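Local coordinates for CELL WALL surface anchor family protein (Streptococcus pneumoniae, PDB 2Y1V), which forms, as the major pilin RrgB, the subunit that probably polymerises into the shaft of the pneumococcal pilus, at residues L450-D455 against A508-F513; T7-H12 against F101-L106; T129-K134 against K199-A204; D316-K321 against A393-V398. One frame throughout, in Å; residues are numbered along the deposited sequence.

Overall arrangement
The four contacts are spread along an elongated molecule and follow one another in series: contact 2, contact 3, contact 4, then contact 1. None touches another. Contacts 2 and 3 lie on the same side of the chain's centre, their centres about 29 Å apart, and both reach the mixed sheet that includes strands 8-16, 149-167 and 191-200. Contact 4 belongs to a separate four-stranded sheet, about 38 Å from contact 3 between centres. Contact 1, about 36 Å from contact 4 between centres, joins strand 449-451 to the exit of helix 489-509. Contacts 1 and 2 are about 75 Å apart between centres, so the contacts sample successive parts of a rod-like pilin, consistent with a fibre-forming subunit.

Contact 1: L450-D455 against A508-F513; sequences LARKAD and AANNAF. With NI (nickel (II) ion), chain E.
Arg452 and Phe513 mark a buried contact between the end of strand 449-451 and the turn that leaves helix 489-509, beside a nickel(II) site. Arg452 NH1 donates to Asn510 OD1 at 2.9 Å, with the acceptor close to the guanidinium plane and the two flat groups only 27° apart. The Arg452 chain runs extended from CG to NE, which brings CD to 3.3 Å from Ala509 O and lays one guanidinium face over Ala509 CB. Asn510, the first residue past the helix, is the centre of an inverse gamma turn. Farther along that turn, Ala512 O takes a weak bond from Lys453 N (3.3 Å). Leu450 lies over one ring face of Phe513, its CD1 4.2 Å from Phe513 CB, while Ala451 O meets the ring edge, 3.4 Å from Phe513 CD1. On the far side of the turn the nickel ion is bound by Ala508 O (2.5 Å), Asn511 OD1 and a water; Glu461 and Asp280 complete the site. Ala451 pairs with Glu514 in the two-stranded sheet 449-451/514-516, Val465 of helix 459-480 packs on Arg452 and Ala509, and Leu540 of strand 534-540 touches Leu450 and Phe513.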
loop_
_atom_site.group_PDB
_atom_site.type_symbol
_atom_site.label_atom_id
_atom_site.label_comp_id
_atom_site.label_asym_id
_atom_site.label_seq_id
_atom_site.Cartn_x
_atom_site.Cartn_y
_atom_site.Cartn_z
ATOM N N LEU A 450 -27.841 13.926 -16.670
ATOM C CA LEU A 450 -26.989 13.370 -15.615
ATOM C C LEU A 450 -27.669 13.358 -14.236
ATOM O O LEU A 450 -28.204 14.371 -13.777
ATOM C CB LEU A 450 -25.661 14.131 -15.549
ATOM C CG LEU A 450 -24.566 13.508 -14.676
ATOM C CD1 LEU A 450 -23.965 12.274 -15.358
ATOM C CD2 LEU A 450 -23.476 14.534 -14.363
ATOM N N ALA A 451 -27.646 12.205 -13.579
ATOM C CA ALA A 451 -28.282 12.067 -12.269
ATOM C C ALA A 451 -27.400 11.211 -11.406
ATOM O O ALA A 451 -26.487 10.558 -11.910
ATOM C CB ALA A 451 -29.638 11.419 -12.404
ATOM N N ARG A 452 -27.656 11.210 -10.107
ATOM C CA ARG A 452 -27.002 10.233 -9.248
ATOM C C ARG A 452 -27.933 9.014 -9.103
ATOM O O ARG A 452 -29.153 9.183 -9.033
ATOM C CB ARG A 452 -26.686 10.846 -7.887
ATOM C CG ARG A 452 -27.881 11.492 -7.216
ATOM C CD ARG A 452 -27.454 12.396 -6.078
ATOM N NE ARG A 452 -28.535 13.306 -5.770
ATOM C CZ ARG A 452 -28.567 14.584 -6.127
ATOM N NH1 ARG A 452 -27.543 15.134 -6.775
ATOM N NH2 ARG A 452 -29.634 15.313 -5.823
ATOM N N LYS A 453 -27.370 7.801 -9.071
ATOM C CA LYS A 453 -28.191 6.584 -8.941
ATOM C C LYS A 453 -28.991 6.596 -7.650
ATOM O O LYS A 453 -28.440 6.776 -6.563
ATOM C CB LYS A 453 -27.345 5.311 -8.993
ATOM C CG LYS A 453 -27.054 4.789 -10.391
ATOM C CD LYS A 453 -25.663 4.143 -10.477
ATOM C CE LYS A 453 -25.358 3.638 -11.887
ATOM N NZ LYS A 453 -25.852 2.249 -12.133
ATOM N N ALA A 454 -30.296 6.394 -7.780
ATOM C CA ALA A 454 -31.189 6.354 -6.632
ATOM C C ALA A 454 -30.744 5.327 -5.597
ATOM O O ALA A 454 -30.867 5.560 -4.397
ATOM C CB ALA A 454 -32.622 6.059 -7.094
ATOM N N ASP A 455 -30.226 4.196 -6.075
ATOM C CA ASP A 455 -29.866 3.058 -5.225
ATOM C C ASP A 455 -28.522 3.231 -4.524
ATOM O O ASP A 455 -28.079 2.358 -3.770
ATOM C CB ASP A 455 -29.886 1.748 -6.037
ATOM C CG ASP A 455 -29.409 1.930 -7.485
ATOM O OD1 ASP A 455 -30.026 2.725 -8.249
ATOM O OD2 ASP A 455 -28.433 1.242 -7.868
ATOM N N ALA A 508 -21.496 15.511 -2.179
ATOM C CA ALA A 508 -21.624 14.424 -1.222
ATOM C C ALA A 508 -22.723 13.425 -1.671
ATOM O O ALA A 508 -22.584 12.217 -1.515
ATOM C CB ALA A 508 -21.900 14.975 0.182
ATOM N N ALA A 509 -23.790 13.937 -2.269
ATOM C CA ALA A 509 -24.882 13.063 -2.728
ATOM C C ALA A 509 -24.512 12.312 -3.991
ATOM O O ALA A 509 -25.029 11.238 -4.236
ATOM C CB ALA A 509 -26.152 13.859 -2.947
ATOM N N ASN A 510 -23.613 12.876 -4.793
ATOM C CA ASN A 510 -23.201 12.241 -6.044
ATOM C C ASN A 510 -22.237 11.072 -5.829
ATOM O O ASN A 510 -21.090 11.111 -6.296
ATOM C CB ASN A 510 -22.578 13.259 -7.007
ATOM C CG ASN A 510 -23.588 14.261 -7.573
ATOM O OD1 ASN A 510 -24.753 14.287 -7.189
ATOM N ND2 ASN A 510 -23.129 15.089 -8.507
ATOM N N ASN A 511 -22.700 10.026 -5.144
ATOM C CA ASN A 511 -21.882 8.836 -4.936
ATOM C C ASN A 511 -21.748 8.004 -6.194
ATOM O O ASN A 511 -20.795 7.241 -6.340
ATOM C CB ASN A 511 -22.456 7.948 -3.832
ATOM C CG ASN A 511 -22.603 8.673 -2.518
ATOM O OD1 ASN A 511 -21.771 9.506 -2.149
ATOM N ND2 ASN A 511 -23.661 8.360 -1.798
ATOM N N ALA A 512 -22.707 8.137 -7.099
ATOM C CA ALA A 512 -22.703 7.363 -8.333
ATOM C C ALA A 512 -23.501 8.114 -9.394
ATOM O O ALA A 512 -24.261 8.997 -9.065
ATOM C CB ALA A 512 -23.269 5.998 -8.081
ATOM N N PHE A 513 -23.291 7.787 -10.664
ATOM C CA PHE A 513 -23.961 8.488 -11.774
ATOM C C PHE A 513 -24.705 7.544 -12.730
ATOM O O PHE A 513 -24.270 6.409 -12.988
ATOM C CB PHE A 513 -22.952 9.317 -12.587
ATOM C CG PHE A 513 -22.425 10.527 -11.864
ATOM C CD1 PHE A 513 -23.286 11.406 -11.231
ATOM C CD2 PHE A 513 -21.068 10.786 -11.825
ATOM C CE1 PHE A 513 -22.804 12.515 -10.568
ATOM C CE2 PHE A 513 -20.574 11.895 -11.153
ATOM C CZ PHE A 513 -21.441 12.760 -10.533
HETATM NI NI NI E . -21.818 10.565 0.233
HETATM O O HOH W 1 -20.884 8.247 0.893
#

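Contact 2: T7-H12 against F101-L106; sequences TSVTVH and FNTANL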
loop_
_atom_site.group_PDB
_atom_site.type_symbol
_atom_site.label_atom_id
_atom_site.label_comp_id
_atom_site.label_asym_id
_atom_site.label_seq_id
_atom_site.Cartn_x
_atom_site.Cartn_y
_atom_site.Cartn_z
ATOM N N THR A 7 37.201 -33.389 20.261
ATOM C CA THR A 7 36.955 -32.302 21.202
ATOM C C THR A 7 36.327 -31.052 20.599
ATOM O O THR A 7 35.927 -30.144 21.329
ATOM C CB THR A 7 38.221 -31.908 21.971
ATOM O OG1 THR A 7 39.193 -31.349 21.072
ATOM C CG2 THR A 7 38.794 -33.121 22.685
ATOM N N SER A 8 36.234 -31.002 19.273
ATOM C CA SER A 8 35.513 -29.908 18.637
ATOM C C SER A 8 35.009 -30.287 17.250
ATOM O O SER A 8 35.628 -31.086 16.552
ATOM C CB SER A 8 36.375 -28.665 18.524
ATOM O OG SER A 8 36.939 -28.613 17.226
ATOM N N VAL A 9 33.885 -29.676 16.874
ATOM C CA VAL A 9 33.260 -29.851 15.575
ATOM C C VAL A 9 32.939 -28.475 15.006
ATOM O O VAL A 9 32.367 -27.627 15.685
ATOM C CB VAL A 9 31.965 -30.676 15.699
ATOM C CG1 VAL A 9 31.224 -30.713 14.388
ATOM C CG2 VAL A 9 32.269 -32.089 16.208
ATOM N N THR A 10 33.318 -28.229 13.762
ATOM C CA THR A 10 33.004 -26.948 13.168
ATOM C C THR A 10 32.074 -27.137 11.986
ATOM O O THR A 10 32.333 -27.947 11.088
ATOM C CB THR A 10 34.270 -26.166 12.763
ATOM O OG1 THR A 10 35.081 -25.934 13.924
ATOM C CG2 THR A 10 33.898 -24.836 12.156
ATOM N N VAL A 11 30.966 -26.405 12.004
ATOM C CA VAL A 11 29.994 -26.488 10.923
ATOM C C VAL A 11 30.245 -25.364 9.930
ATOM O O VAL A 11 30.259 -24.199 10.300
ATOM C CB VAL A 11 28.574 -26.362 11.451
ATOM C CG1 VAL A 11 27.586 -26.554 10.320
ATOM C CG2 VAL A 11 28.338 -27.373 12.549
ATOM N N HIS A 12 30.481 -25.719 8.676
ATOM C CA HIS A 12 30.613 -24.720 7.640
ATOM C C HIS A 12 29.364 -24.844 6.815
ATOM O O HIS A 12 29.010 -25.922 6.348
ATOM C CB HIS A 12 31.864 -24.953 6.792
ATOM C CG HIS A 12 33.117 -25.108 7.596
ATOM N ND1 HIS A 12 34.036 -24.091 7.752
ATOM C CD2 HIS A 12 33.598 -26.161 8.299
ATOM C CE1 HIS A 12 35.034 -24.513 8.510
ATOM N NE2 HIS A 12 34.790 -25.765 8.857
ATOM N N PHE A 101 31.932 -25.731 17.540
ATOM C CA PHE A 101 31.393 -26.234 18.799
ATOM C C PHE A 101 32.461 -26.902 19.651
ATOM O O PHE A 101 33.372 -27.559 19.141
ATOM C CB PHE A 101 30.275 -27.243 18.542
ATOM C CG PHE A 101 29.023 -26.635 17.964
ATOM C CD1 PHE A 101 28.079 -26.050 18.789
ATOM C CD2 PHE A 101 28.787 -26.662 16.592
ATOM C CE1 PHE A 101 26.943 -25.490 18.264
ATOM C CE2 PHE A 101 27.635 -26.118 16.059
ATOM C CZ PHE A 101 26.711 -25.531 16.898
ATOM N N ASN A 102 32.343 -26.743 20.955
ATOM C CA ASN A 102 33.182 -27.496 21.852
ATOM C C ASN A 102 32.465 -28.782 22.168
ATOM O O ASN A 102 31.389 -28.763 22.773
ATOM C CB ASN A 102 33.440 -26.720 23.136
ATOM C CG ASN A 102 34.224 -27.523 24.139
ATOM O OD1 ASN A 102 34.535 -28.698 23.907
ATOM N ND2 ASN A 102 34.551 -26.901 25.265
ATOM N N THR A 103 33.061 -29.898 21.764
ATOM C CA THR A 103 32.386 -31.199 21.832
ATOM C C THR A 103 32.911 -32.082 22.969
ATOM O O THR A 103 32.431 -33.212 23.191
ATOM C CB THR A 103 32.509 -31.938 20.491
ATOM O OG1 THR A 103 33.862 -31.840 20.021
ATOM C CG2 THR A 103 31.611 -31.300 19.458
ATOM N N ALA A 104 33.868 -31.524 23.696
ATOM C CA ALA A 104 34.677 -32.230 24.682
ATOM C C ALA A 104 33.917 -32.995 25.752
ATOM O O ALA A 104 34.420 -34.006 26.253
ATOM C CB ALA A 104 35.683 -31.238 25.355
ATOM N N ASN A 105 32.735 -32.514 26.127
ATOM C CA ASN A 105 31.956 -33.179 27.173
ATOM C C ASN A 105 30.841 -34.102 26.672
ATOM O O ASN A 105 30.155 -34.724 27.475
ATOM C CB ASN A 105 31.380 -32.172 28.177
ATOM C CG ASN A 105 32.439 -31.260 28.783
ATOM O OD1 ASN A 105 32.262 -30.051 28.805
ATOM N ND2 ASN A 105 33.542 -31.834 29.268
ATOM N N LEU A 106 30.652 -34.192 25.362
ATOM C CA LEU A 106 29.649 -35.108 24.814
ATOM C C LEU A 106 30.083 -36.566 24.911
ATOM O O LEU A 106 31.147 -36.920 24.415
ATOM C CB LEU A 106 29.357 -34.785 23.357
ATOM C CG LEU A 106 28.672 -33.466 23.033
ATOM C CD1 LEU A 106 28.367 -33.423 21.554
ATOM C CD2 LEU A 106 27.393 -33.317 23.846
#
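Val9 and Phe101 face each other as a hydrogen-bonded antiparallel pair: Phe101 N donates to Val9 O at 2.7 Å, and Val9 N returns a longer bond of 3.1 Å to Phe101 O. A third backbone bond, Thr103 N to Thr7 O (2.9 Å), extends the pairing past the end of the strand. Ser8 and Asn102 form the neighbouring non-hydrogen-bonded pair, where Ser8 CA also makes a CA-H...O contact with Phe101 O at 3.2 Å. Strand 99-102 thus runs along strand 8-16, whose other edge pairs with strand 149-167 in the large mixed sheet, and the chain then turns away. Two turns manage that exit. Asn102, its CG anti to the backbone N (chi1 176°), swings OD1 round to accept from Ala104 N at 2.9 Å, an Asx turn, and a type I beta turn follows from Thr103 to Leu106. Thr103 OG1 is hydrogen-bonded to Thr6 O. The apolar contacts gather on the face that carries Val9 and Phe101. Val11 CG2 comes in at the edge of the Phe101 ring, 3.8 Å from CE2, and Val9 CG2 meets the Thr103 methyl, the two side chains crossing at about a right angle. Trp55 of strand 52-57 packs edge-to-face on Phe101 and also touches Val9 and Thr103.

Contact 3: T129-K134 against K199-A204; sequences TLTGSK and KIPALA
Thr131 presses its carbon atoms, rather than its hydroxyl, against the loop that follows strand 191-200. CB lies 3.0 Å from Leu203 O, a short approach, and the CG2 methyl rests against two backbone oxygens that lie on the same side of it, 3.4 Å from Ala202 O and equally near Leu203 O. The same methyl reaches Ala204 CA at 4.0 Å and more loosely Pro201 CG. Alongside, the Leu203 side chain extends over Gly132, with CD1 3.7 Å from its CA.

Further out, Leu203 has positive phi and psi (59° and 36°), which turns the loop and brings Leu203 O up against Thr131, met from the side of its C=O bond. The first torsion of Thr131 (chi1 50°) directs OG1 away toward Thr157 of strand 149-167, to which it is hydrogen-bonded, leaving CG2 for the loop. Gly132 N also bonds to Thr157 OG1, and Asn205 ND2 donates to both Leu130 O and Thr131 O. Strand 149-167 pairs with both strand 129-134 and strand 191-200, and the loop after the latter falls in a Cna-B-like family region. No hydrogen bond crosses directly between the two segments, and Thr131 O and Leu203 O, both acceptors, are only 3.3 Å apart; the direct contact is van der Waals packing, and the polar tie comes from Asn205, next after Ala204, while Thr157 fixes Thr131 and Gly132 from the neighbouring strand.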
loop_
_atom_site.group_PDB
_atom_site.type_symbol
_atom_site.label_atom_id
_atom_site.label_comp_id
_atom_site.label_asym_id
_atom_site.label_seq_id
_atom_site.Cartn_x
_atom_site.Cartn_y
_atom_site.Cartn_z
ATOM N N THR A 129 16.473 -15.593 0.612
ATOM C CA THR A 129 16.511 -16.347 1.847
ATOM C C THR A 129 16.906 -17.779 1.515
ATOM O O THR A 129 16.738 -18.232 0.370
ATOM C CB THR A 129 15.134 -16.349 2.584
ATOM O OG1 THR A 129 14.112 -16.843 1.718
ATOM C CG2 THR A 129 14.733 -14.973 3.014
ATOM N N LEU A 130 17.411 -18.496 2.511
ATOM C CA LEU A 130 17.795 -19.882 2.318
ATOM C C LEU A 130 16.555 -20.738 2.091
ATOM O O LEU A 130 15.595 -20.653 2.868
ATOM C CB LEU A 130 18.549 -20.396 3.536
ATOM C CG LEU A 130 19.895 -19.742 3.783
ATOM C CD1 LEU A 130 20.498 -20.251 5.074
ATOM C CD2 LEU A 130 20.834 -19.965 2.593
ATOM N N THR A 131 16.584 -21.560 1.039
ATOM C CA THR A 131 15.481 -22.472 0.734
ATOM C C THR A 131 15.799 -23.960 0.959
ATOM O O THR A 131 15.433 -24.523 1.980
ATOM C CB THR A 131 14.975 -22.295 -0.708
ATOM O OG1 THR A 131 16.083 -22.317 -1.619
ATOM C CG2 THR A 131 14.215 -20.984 -0.848
ATOM N N GLY A 132 16.455 -24.600 -0.004
ATOM C CA GLY A 132 16.738 -26.039 0.078
ATOM C C GLY A 132 18.021 -26.374 0.815
ATOM O O GLY A 132 18.903 -25.532 0.973
ATOM N N SER A 133 18.120 -27.612 1.280
ATOM C CA SER A 133 19.261 -28.021 2.068
ATOM C C SER A 133 19.689 -29.440 1.757
ATOM O O SER A 133 18.863 -30.332 1.590
ATOM C CB SER A 133 18.944 -27.902 3.552
ATOM O OG SER A 133 17.899 -28.783 3.906
ATOM N N LYS A 134 20.993 -29.645 1.677
ATOM C CA LYS A 134 21.510 -30.983 1.515
ATOM C C LYS A 134 22.423 -31.298 2.696
ATOM O O LYS A 134 23.179 -30.433 3.167
ATOM C CB LYS A 134 22.238 -31.129 0.169
ATOM C CG LYS A 134 22.721 -32.545 -0.107
ATOM C CD LYS A 134 23.276 -32.732 -1.534
ATOM C CE LYS A 134 23.830 -34.162 -1.762
ATOM N NZ LYS A 134 22.799 -35.220 -1.550
ATOM N N LYS A 199 4.990 -14.421 -6.569
ATOM C CA LYS A 199 5.657 -15.677 -6.859
ATOM C C LYS A 199 6.531 -16.032 -5.687
ATOM O O LYS A 199 7.317 -15.215 -5.218
ATOM C CB LYS A 199 6.547 -15.539 -8.097
ATOM C CG LYS A 199 5.829 -15.136 -9.379
ATOM C CD LYS A 199 4.848 -16.193 -9.813
ATOM C CE LYS A 199 4.293 -15.891 -11.180
ATOM N NZ LYS A 199 3.224 -16.871 -11.529
ATOM N N ILE A 200 6.405 -17.249 -5.204
ATOM C CA ILE A 200 7.207 -17.688 -4.087
ATOM C C ILE A 200 8.065 -18.855 -4.530
ATOM O O ILE A 200 7.566 -19.811 -5.097
ATOM C CB ILE A 200 6.334 -18.134 -2.936
ATOM C CG1 ILE A 200 5.625 -16.901 -2.342
ATOM C CG2 ILE A 200 7.184 -18.900 -1.927
ATOM C CD1 ILE A 200 4.683 -17.189 -1.205
ATOM N N PRO A 201 9.370 -18.775 -4.268
ATOM C CA PRO A 201 10.316 -19.770 -4.755
ATOM C C PRO A 201 10.005 -21.186 -4.303
ATOM O O PRO A 201 9.139 -21.404 -3.460
ATOM C CB PRO A 201 11.632 -19.324 -4.118
ATOM C CG PRO A 201 11.204 -18.493 -2.939
ATOM C CD PRO A 201 10.023 -17.769 -3.419
ATOM N N ALA A 202 10.730 -22.142 -4.876
ATOM C CA ALA A 202 10.636 -23.527 -4.457
ATOM C C ALA A 202 11.364 -23.718 -3.133
ATOM O O ALA A 202 12.370 -23.050 -2.854
ATOM C CB ALA A 202 11.225 -24.434 -5.520
ATOM N N LEU A 203 10.852 -24.628 -2.311
ATOM C CA LEU A 203 11.481 -24.961 -1.037
ATOM C C LEU A 203 11.611 -23.745 -0.117
ATOM O O LEU A 203 12.576 -23.610 0.630
ATOM C CB LEU A 203 12.835 -25.638 -1.263
ATOM C CG LEU A 203 12.840 -26.878 -2.175
ATOM C CD1 LEU A 203 14.196 -27.591 -2.095
ATOM C CD2 LEU A 203 11.717 -27.846 -1.831
ATOM N N ALA A 204 10.613 -22.874 -0.158
ATOM C CA ALA A 204 10.596 -21.710 0.692
ATOM C C ALA A 204 10.504 -22.155 2.146
ATOM O O ALA A 204 9.930 -23.198 2.437
ATOM C CB ALA A 204 9.424 -20.818 0.327
#

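Contact 4: D316-K321 against A393-V398; sequences DLTLTK and AGEIAV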
loop_
_atom_site.group_PDB
_atom_site.type_symbol
_atom_site.label_atom_id
_atom_site.label_comp_id
_atom_site.label_asym_id
_atom_site.label_seq_id
_atom_site.Cartn_x
_atom_site.Cartn_y
_atom_site.Cartn_z
ATOM N N ASP A 316 2.468 21.064 8.439
ATOM C CA ASP A 316 3.543 20.393 9.172
ATOM C C ASP A 316 3.195 18.913 9.353
ATOM O O ASP A 316 2.044 18.567 9.638
ATOM C CB ASP A 316 3.709 21.026 10.554
ATOM C CG ASP A 316 4.413 22.382 10.516
ATOM O OD1 ASP A 316 5.359 22.573 9.713
ATOM O OD2 ASP A 316 4.042 23.265 11.321
ATOM N N LEU A 317 4.199 18.051 9.193
ATOM C CA LEU A 317 4.050 16.601 9.302
ATOM C C LEU A 317 5.308 16.036 9.946
ATOM O O LEU A 317 6.418 16.297 9.479
ATOM C CB LEU A 317 3.906 15.994 7.910
ATOM C CG LEU A 317 3.252 14.634 7.705
ATOM C CD1 LEU A 317 3.349 14.289 6.238
ATOM C CD2 LEU A 317 3.875 13.553 8.555
ATOM N N THR A 318 5.121 15.245 10.996
ATOM C CA THR A 318 6.208 14.768 11.817
ATOM C C THR A 318 6.301 13.259 11.819
ATOM O O THR A 318 5.296 12.572 12.015
ATOM C CB THR A 318 6.042 15.248 13.285
ATOM O OG1 THR A 318 6.146 16.674 13.331
ATOM C CG2 THR A 318 7.119 14.647 14.180
ATOM N N LEU A 319 7.514 12.754 11.611
ATOM C CA LEU A 319 7.815 11.325 11.717
ATOM C C LEU A 319 8.477 11.086 13.034
ATOM O O LEU A 319 9.308 11.876 13.458
ATOM C CB LEU A 319 8.798 10.878 10.632
ATOM C CG LEU A 319 9.463 9.507 10.818
ATOM C CD1 LEU A 319 8.473 8.448 10.505
ATOM C CD2 LEU A 319 10.676 9.384 9.891
ATOM N N THR A 320 8.139 9.970 13.662
ATOM C CA THR A 320 8.716 9.616 14.939
ATOM C C THR A 320 9.038 8.137 14.940
ATOM O O THR A 320 8.165 7.325 14.678
ATOM C CB THR A 320 7.747 9.935 16.078
ATOM O OG1 THR A 320 7.260 11.272 15.909
ATOM C CG2 THR A 320 8.441 9.801 17.432
ATOM N N LYS A 321 10.291 7.796 15.244
ATOM C CA LYS A 321 10.749 6.418 15.203
ATOM C C LYS A 321 11.067 5.825 16.566
ATOM O O LYS A 321 11.627 6.483 17.459
ATOM C CB LYS A 321 11.965 6.276 14.301
ATOM C CG LYS A 321 12.236 4.827 13.869
ATOM C CD LYS A 321 13.231 4.780 12.722
ATOM C CE LYS A 321 13.126 3.491 11.949
ATOM N NZ LYS A 321 13.347 2.310 12.808
ATOM N N ALA A 393 -3.801 14.008 12.414
ATOM C CA ALA A 393 -3.195 14.765 11.349
ATOM C C ALA A 393 -1.833 15.285 11.792
ATOM O O ALA A 393 -1.675 15.770 12.920
ATOM C CB ALA A 393 -4.089 15.913 10.979
ATOM N N GLY A 394 -0.847 15.184 10.910
ATOM C CA GLY A 394 0.459 15.729 11.211
ATOM C C GLY A 394 1.398 14.780 11.925
ATOM O O GLY A 394 2.546 15.151 12.195
ATOM N N GLU A 395 0.927 13.566 12.229
ATOM C CA GLU A 395 1.769 12.585 12.920
ATOM C C GLU A 395 1.840 11.202 12.250
ATOM O O GLU A 395 0.820 10.546 12.031
ATOM C CB GLU A 395 1.328 12.426 14.378
ATOM C CG GLU A 395 1.281 13.718 15.200
ATOM C CD GLU A 395 2.641 14.371 15.372
ATOM O OE1 GLU A 395 3.664 13.701 15.093
ATOM O OE2 GLU A 395 2.685 15.563 15.788
ATOM N N ILE A 396 3.051 10.754 11.941
ATOM C CA ILE A 396 3.266 9.381 11.498
ATOM C C ILE A 396 4.311 8.726 12.370
ATOM O O ILE A 396 5.415 9.270 12.552
ATOM C CB ILE A 396 3.723 9.311 10.039
ATOM C CG1 ILE A 396 2.588 9.698 9.106
ATOM C CG2 ILE A 396 4.199 7.922 9.695
ATOM C CD1 ILE A 396 3.062 10.129 7.779
ATOM N N ALA A 397 3.971 7.557 12.903
ATOM C CA ALA A 397 4.894 6.831 13.783
ATOM C C ALA A 397 5.306 5.490 13.188
ATOM O O ALA A 397 4.497 4.781 12.594
ATOM C CB ALA A 397 4.292 6.642 15.167
ATOM N N VAL A 398 6.577 5.152 13.383
ATOM C CA VAL A 398 7.173 3.966 12.804
ATOM C C VAL A 398 7.944 3.212 13.857
ATOM O O VAL A 398 8.698 3.791 14.638
ATOM C CB VAL A 398 8.131 4.321 11.661
ATOM C CG1 VAL A 398 8.778 3.056 11.105
ATOM C CG2 VAL A 398 7.366 5.038 10.574
HETATM O O HOH W 2 4.885 11.595 14.601
#
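Strands 317-321 and 395-398 run parallel, 19° apart and 4.8 Å between axes at closest approach, in register from Thr318 opposite Glu395 to Lys321 opposite Val398. They are the two central strands of the four-stranded sheet of a Cna-B-like pilin domain. Four backbone bonds alternate between them: Thr318 N to Gly394 O, Ile396 N to Thr318 O (2.9 Å), Thr320 N to Ile396 O and Val398 N to Thr320 O. Gly394, with positive phi, begins the pairing. On the buried face, Leu317 CD2 touches Ile396 CD1 at 3.6 Å, and Leu319 CD1 crosses obliquely to Val398 CG2 at the same distance. Phe375 of strand 373-377 packs on both leucines. Lys321, with CG anti to the backbone N (chi1 -162°), reaches along this face past Val398, and its NZ is covalently joined to Asn400 CG, an intramolecular isopeptide bond that ties the two strands together. The opposite face carries Thr318, Thr320, Glu395 and Ala397: Thr318 and Glu395 lie side by side, while Thr318 OG1 is hydrogen-bonded to Thr363. There a water lies among Glu395 OE1, Thr320 OG1 and Thr318 O, 2.8 Å from the last of these.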